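Local coordinates for protein 5'-Methylthioadenosine Nucleosidase (Arabidopsis thaliana, PDB 2H8G) that is a nucleosidase-type alpha/beta protein of the phosphorylase superfamily and holds adenine in a pocket beside its central sheet, at residues G119-G124 with T224-G229; V130-D135 with V218-V223. One frame throughout, in Å; residues are numbered along the deposited sequence.

Contact 1 (G119-G124 with T224-G229). With ADE (adenine), chain C.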
loop_
_atom_site.group_PDB
_atom_site.type_symbol
_atom_site.label_atom_id
_atom_site.label_comp_id
_atom_site.label_asym_id
_atom_site.label_seq_id
_atom_site.Cartn_x
_atom_site.Cartn_y
_atom_site.Cartn_z
ATOM N N GLY A 119 5.771 -17.117 -12.858
ATOM C CA GLY A 119 4.986 -18.328 -12.738
ATOM C C GLY A 119 5.836 -19.495 -12.282
ATOM O O GLY A 119 7.062 -19.473 -12.401
ATOM N N PHE A 120 5.184 -20.505 -11.723
ATOM C CA PHE A 120 5.890 -21.694 -11.285
ATOM C C PHE A 120 5.626 -22.832 -12.253
ATOM O O PHE A 120 4.482 -23.245 -12.456
ATOM C CB PHE A 120 5.469 -22.079 -9.865
ATOM C CG PHE A 120 6.023 -21.161 -8.817
ATOM C CD1 PHE A 120 5.360 -19.989 -8.476
ATOM C CD2 PHE A 120 7.253 -21.436 -8.222
ATOM C CE1 PHE A 120 5.916 -19.099 -7.559
ATOM C CE2 PHE A 120 7.816 -20.551 -7.305
ATOM C CZ PHE A 120 7.145 -19.380 -6.974
ATOM N N LYS A 121 6.704 -23.313 -12.863
ATOM C CA LYS A 121 6.640 -24.400 -13.824
ATOM C C LYS A 121 6.034 -25.643 -13.178
ATOM O O LYS A 121 5.258 -26.362 -13.809
ATOM C CB LYS A 121 8.049 -24.702 -14.348
ATOM C CG LYS A 121 8.121 -25.787 -15.408
ATOM C CD LYS A 121 9.548 -25.967 -15.918
ATOM C CE LYS A 121 10.501 -26.373 -14.796
ATOM N NZ LYS A 121 11.886 -26.617 -15.291
ATOM N N VAL A 122 6.370 -25.881 -11.914
ATOM C CA VAL A 122 5.848 -27.044 -11.205
ATOM C C VAL A 122 4.341 -26.960 -10.976
ATOM O O VAL A 122 3.687 -27.976 -10.744
ATOM C CB VAL A 122 6.554 -27.241 -9.841
ATOM C CG1 VAL A 122 8.051 -27.402 -10.052
ATOM C CG2 VAL A 122 6.260 -26.070 -8.917
ATOM N N LYS A 123 3.791 -25.749 -11.048
ATOM C CA LYS A 123 2.360 -25.546 -10.851
ATOM C C LYS A 123 1.603 -25.508 -12.173
ATOM O O LYS A 123 0.395 -25.248 -12.201
ATOM C CB LYS A 123 2.105 -24.250 -10.077
ATOM C CG LYS A 123 2.595 -24.282 -8.640
ATOM C CD LYS A 123 1.923 -25.405 -7.867
ATOM C CE LYS A 123 2.429 -25.474 -6.439
ATOM N NZ LYS A 123 2.101 -24.240 -5.678
ATOM N N GLY A 124 2.326 -25.754 -13.261
ATOM C CA GLY A 124 1.713 -25.774 -14.575
ATOM C C GLY A 124 1.805 -24.495 -15.382
ATOM O O GLY A 124 1.190 -24.396 -16.439
ATOM N N THR A 224 5.719 -13.951 -17.597
ATOM C CA THR A 224 6.909 -13.489 -18.316
ATOM C C THR A 224 8.166 -14.247 -17.911
ATOM O O THR A 224 9.170 -14.219 -18.620
ATOM C CB THR A 224 7.182 -11.991 -18.069
ATOM O OG1 THR A 224 7.130 -11.713 -16.662
ATOM C CG2 THR A 224 6.166 -11.134 -18.802
ATOM N N ASP A 225 8.117 -14.923 -16.771
ATOM C CA ASP A 225 9.286 -15.645 -16.296
ATOM C C ASP A 225 8.893 -16.794 -15.385
ATOM O O ASP A 225 7.829 -16.765 -14.762
ATOM C CB ASP A 225 10.223 -14.692 -15.545
ATOM C CG ASP A 225 9.517 -13.933 -14.437
ATOM O OD1 ASP A 225 8.732 -13.017 -14.747
ATOM O OD2 ASP A 225 9.742 -14.255 -13.250
ATOM N N LEU A 226 9.754 -17.806 -15.322
ATOM C CA LEU A 226 9.501 -18.965 -14.472
ATOM C C LEU A 226 10.396 -18.872 -13.240
ATOM O O LEU A 226 11.621 -18.993 -13.326
ATOM C CB LEU A 226 9.765 -20.260 -15.249
ATOM C CG LEU A 226 8.898 -20.435 -16.500
ATOM C CD1 LEU A 226 9.270 -21.742 -17.198
ATOM C CD2 LEU A 226 7.425 -20.424 -16.124
ATOM N N VAL A 227 9.771 -18.644 -12.089
ATOM C CA VAL A 227 10.498 -18.494 -10.837
ATOM C C VAL A 227 11.320 -19.726 -10.482
ATOM O O VAL A 227 12.372 -19.614 -9.853
ATOM C CB VAL A 227 9.526 -18.157 -9.686
ATOM C CG1 VAL A 227 10.296 -17.935 -8.395
ATOM C CG2 VAL A 227 8.731 -16.905 -10.037
ATOM N N ASP A 228 10.840 -20.896 -10.887
ATOM C CA ASP A 228 11.559 -22.135 -10.619
ATOM C C ASP A 228 12.249 -22.638 -11.885
ATOM O O ASP A 228 12.527 -23.832 -12.033
ATOM C CB ASP A 228 10.607 -23.195 -10.045
ATOM C CG ASP A 228 9.378 -23.421 -10.905
ATOM O OD1 ASP A 228 9.178 -22.674 -11.886
ATOM O OD2 ASP A 228 8.602 -24.349 -10.589
ATOM N N GLY A 229 12.535 -21.703 -12.787
ATOM C CA GLY A 229 13.210 -22.031 -14.031
ATOM C C GLY A 229 14.718 -21.946 -13.880
ATOM O O GLY A 229 15.236 -22.086 -12.771
HETATM N N9 ADE C . 6.477 -9.644 -12.469
HETATM C C8 ADE C . 7.010 -10.414 -13.444
HETATM N N7 ADE C . 7.736 -11.459 -12.979
HETATM C C5 ADE C . 7.652 -11.335 -11.618
HETATM C C6 ADE C . 8.177 -12.094 -10.509
HETATM N N6 ADE C . 8.926 -13.173 -10.707
HETATM N N1 ADE C . 7.875 -11.651 -9.199
HETATM C C2 ADE C . 7.100 -10.532 -9.013
HETATM N N3 ADE C . 6.554 -9.747 -10.019
HETATM C C4 ADE C . 6.872 -10.213 -11.282
#
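Gly119 and Leu226 form a parallel bridge where strands 110-119 and 217-226 run out. Two backbone hydrogen bonds flank Leu226. Gly119 N donates to Asp225 O at 2.8 Å, and Val227 N donates to Gly119 O at 2.9 Å. The CA-H of Leu226 also points to Gly119 O. From Leu226 the chain enters a type I turn that ends at Gly229.

The second set of bonds belongs to the Asp228 carboxylate. It meets two successive N-H groups at the start of the 3-10 segment 121-123. Lys121 N donates to Asp228 OD1 at 2.7 Å. Val122 N donates to Asp228 OD2 at 3.0 Å in a nearly straight bond (165°). Each oxygen uses its syn lone pair, so the two bonds together fix the rotation of the carboxylate. Asp228 reaches them with CG tucked between its own N and carbonyl carbon (chi1 53°).

Apolar contact comes from Val227 and Phe120. Val227 CB lies over one face of the Phe120 ring, offset toward the rim and 4.0 Å from the ring centroid, a CH-pi contact. Val227 CG1 touches Phe120 CZ. The Asp228 carboxylate stands steeply to the same ring, their planes 68° apart.

Of the two segments, 224-229 meets the adenine. Adenine N6 donates to Asp225 OD2 at 2.9 Å, almost in line. Asp225 OD1 approaches adenine N7 to 2.6 Å. Thr224, itself against the adenine, donates from OG1 to Asp225 OD1 at 2.8 Å and holds that carboxylate in place. Lys199 also bonds the adenine, and Glu236 of helix 233-259 accepts from Leu226 N. The arrangement forms part of an adenine pocket at the C-terminal ends of neighbouring parallel strands, a common place for a binding site in alpha/beta folds.

Contact 2 (V130-D135 with V218-V223)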
loop_
_atom_site.group_PDB
_atom_site.type_symbol
_atom_site.label_atom_id
_atom_site.label_comp_id
_atom_site.label_asym_id
_atom_site.label_seq_id
_atom_site.Cartn_x
_atom_site.Cartn_y
_atom_site.Cartn_z
ATOM N N VAL A 130 -1.683 -16.647 -20.073
ATOM C CA VAL A 130 -2.416 -15.560 -19.447
ATOM C C VAL A 130 -3.417 -16.262 -18.543
ATOM O O VAL A 130 -4.338 -16.927 -19.017
ATOM C CB VAL A 130 -3.168 -14.683 -20.453
ATOM C CG1 VAL A 130 -3.900 -13.573 -19.703
ATOM C CG2 VAL A 130 -2.188 -14.090 -21.459
ATOM N N PHE A 131 -3.202 -16.123 -17.241
ATOM C CA PHE A 131 -4.029 -16.748 -16.215
ATOM C C PHE A 131 -5.172 -15.897 -15.685
ATOM O O PHE A 131 -5.078 -14.672 -15.621
ATOM C CB PHE A 131 -3.170 -17.107 -14.997
ATOM C CG PHE A 131 -2.407 -18.390 -15.121
ATOM C CD1 PHE A 131 -1.294 -18.493 -15.951
ATOM C CD2 PHE A 131 -2.779 -19.495 -14.361
ATOM C CE1 PHE A 131 -0.566 -19.681 -16.016
ATOM C CE2 PHE A 131 -2.057 -20.677 -14.422
ATOM C CZ PHE A 131 -0.950 -20.774 -15.249
ATOM N N LEU A 132 -6.240 -16.578 -15.278
ATOM C CA LEU A 132 -7.378 -15.935 -14.640
ATOM C C LEU A 132 -7.119 -16.370 -13.192
ATOM O O LEU A 132 -6.976 -17.560 -12.927
ATOM C CB LEU A 132 -8.695 -16.534 -15.136
ATOM C CG LEU A 132 -9.973 -15.839 -14.670
ATOM C CD1 LEU A 132 -10.014 -14.414 -15.206
ATOM C CD2 LEU A 132 -11.172 -16.625 -15.169
ATOM N N VAL A 133 -7.041 -15.428 -12.264
ATOM C CA VAL A 133 -6.754 -15.771 -10.870
ATOM C C VAL A 133 -7.967 -16.218 -10.053
ATOM O O VAL A 133 -9.029 -15.608 -10.132
ATOM C CB VAL A 133 -6.087 -14.569 -10.155
ATOM C CG1 VAL A 133 -5.929 -14.856 -8.669
ATOM C CG2 VAL A 133 -4.733 -14.286 -10.786
ATOM N N SER A 134 -7.792 -17.278 -9.261
ATOM C CA SER A 134 -8.859 -17.804 -8.406
ATOM C C SER A 134 -8.944 -17.006 -7.103
ATOM O O SER A 134 -10.000 -16.478 -6.753
ATOM C CB SER A 134 -8.609 -19.286 -8.095
ATOM O OG SER A 134 -7.303 -19.504 -7.593
ATOM N N ASP A 135 -7.832 -16.945 -6.379
ATOM C CA ASP A 135 -7.757 -16.172 -5.145
ATOM C C ASP A 135 -6.362 -15.584 -5.043
ATOM O O ASP A 135 -5.464 -15.960 -5.796
ATOM C CB ASP A 135 -8.093 -17.015 -3.903
ATOM C CG ASP A 135 -7.302 -18.301 -3.820
ATOM O OD1 ASP A 135 -6.198 -18.377 -4.393
ATOM O OD2 ASP A 135 -7.788 -19.239 -3.152
ATOM N N VAL A 218 -11.375 -8.934 -11.008
ATOM C CA VAL A 218 -10.862 -10.076 -11.759
ATOM C C VAL A 218 -9.406 -9.782 -12.098
ATOM O O VAL A 218 -9.007 -8.619 -12.175
ATOM C CB VAL A 218 -11.672 -10.289 -13.061
ATOM C CG1 VAL A 218 -10.994 -11.321 -13.956
ATOM C CG2 VAL A 218 -13.085 -10.749 -12.711
ATOM N N PHE A 219 -8.610 -10.832 -12.273
ATOM C CA PHE A 219 -7.197 -10.663 -12.587
ATOM C C PHE A 219 -6.779 -11.408 -13.841
ATOM O O PHE A 219 -7.157 -12.561 -14.045
ATOM C CB PHE A 219 -6.310 -11.168 -11.440
ATOM C CG PHE A 219 -6.648 -10.585 -10.099
ATOM C CD1 PHE A 219 -7.728 -11.070 -9.372
ATOM C CD2 PHE A 219 -5.892 -9.547 -9.564
ATOM C CE1 PHE A 219 -8.053 -10.526 -8.126
ATOM C CE2 PHE A 219 -6.208 -8.999 -8.326
ATOM C CZ PHE A 219 -7.289 -9.489 -7.607
ATOM N N LEU A 220 -6.004 -10.737 -14.684
ATOM C CA LEU A 220 -5.459 -11.355 -15.885
ATOM C C LEU A 220 -3.961 -11.205 -15.672
ATOM O O LEU A 220 -3.434 -10.090 -15.661
ATOM C CB LEU A 220 -5.901 -10.613 -17.146
ATOM C CG LEU A 220 -7.408 -10.636 -17.410
ATOM C CD1 LEU A 220 -7.717 -9.804 -18.644
ATOM C CD2 LEU A 220 -7.886 -12.073 -17.594
ATOM N N LYS A 221 -3.281 -12.326 -15.468
ATOM C CA LYS A 221 -1.849 -12.296 -15.201
ATOM C C LYS A 221 -1.086 -13.115 -16.230
ATOM O O LYS A 221 -1.273 -14.329 -16.341
ATOM C CB LYS A 221 -1.590 -12.814 -13.780
ATOM C CG LYS A 221 -2.204 -11.916 -12.691
ATOM C CD LYS A 221 -1.409 -10.625 -12.500
ATOM C CE LYS A 221 -2.200 -9.587 -11.693
ATOM N NZ LYS A 221 -1.347 -8.433 -11.277
ATOM N N ALA A 222 -0.233 -12.428 -16.985
ATOM C CA ALA A 222 0.549 -13.046 -18.049
ATOM C C ALA A 222 1.968 -13.375 -17.590
ATOM O O ALA A 222 2.714 -12.499 -17.148
ATOM C CB ALA A 222 0.580 -12.119 -19.254
ATOM N N VAL A 223 2.334 -14.649 -17.710
ATOM C CA VAL A 223 3.643 -15.138 -17.277
ATOM C C VAL A 223 4.809 -14.732 -18.167
ATOM O O VAL A 223 4.884 -15.127 -19.332
ATOM C CB VAL A 223 3.625 -16.681 -17.150
ATOM C CG1 VAL A 223 4.973 -17.189 -16.649
ATOM C CG2 VAL A 223 2.524 -17.106 -16.188
HETATM O O HOH W 1 -9.758 -13.450 -11.751
#
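Phe131 and Lys221 are a hydrogen-bonded pair in an antiparallel ladder whose strand axes pass 4.4 Å apart, their directions 147° apart. Phe131 N donates to Lys221 O at 2.8 Å, and Lys221 N returns a bond to Phe131 O at 3.0 Å. The ladder then opens. Val133 N makes only a weak bond to Phe219 O (3.4 Å), and a water bridges Val133 O and Phe219 N.

Val130, Leu132, Leu220 and Ala222 share one face. Leu132 turns its CG away from its own amide nitrogen (chi1 -173°), and CD1 then presses on Val218 CG1 at 3.5 Å, a tight fit. The same methyl meets Leu220 CD2, while Val130 CG2 touches Ala222 CB at 4.1 Å. On the face of Phe131 and Lys221, Val223 CG2 lies 4.0 Å from Phe131 CE1. Val133 CG2 packs on Phe219 CB at 3.6 Å. The Lys221 amine ends in a salt bridge with Asp200 and a hydrogen bond with Asn113.

Helix 233-259 covers Val130, Leu220 and Ala222. Strand 171-177 lies beside 130-135, and strand 110-119 beside 218-223, so both strands are interior to the mixed sheet.

In the fold
Strand 217-226 serves both contacts, and they meet where Val223 packs against Gly119. Contact 2 lies near the centre of the chain, and every residue that touches there is buried. Contact 1 is farther out and partly exposed. The shared strand pairs antiparallel with 130-138 in contact 2 and parallel with 110-119 in contact 1, so it has a neighbour on each edge. Contact 2 combines a backbone ladder with apolar side-chain packing. Contact 1 has a single bridge and relies more on carboxylates, one receiving backbone N-H groups and the other adenine. Along the chain, contact 2 is nested within the loop that contact 1 closes.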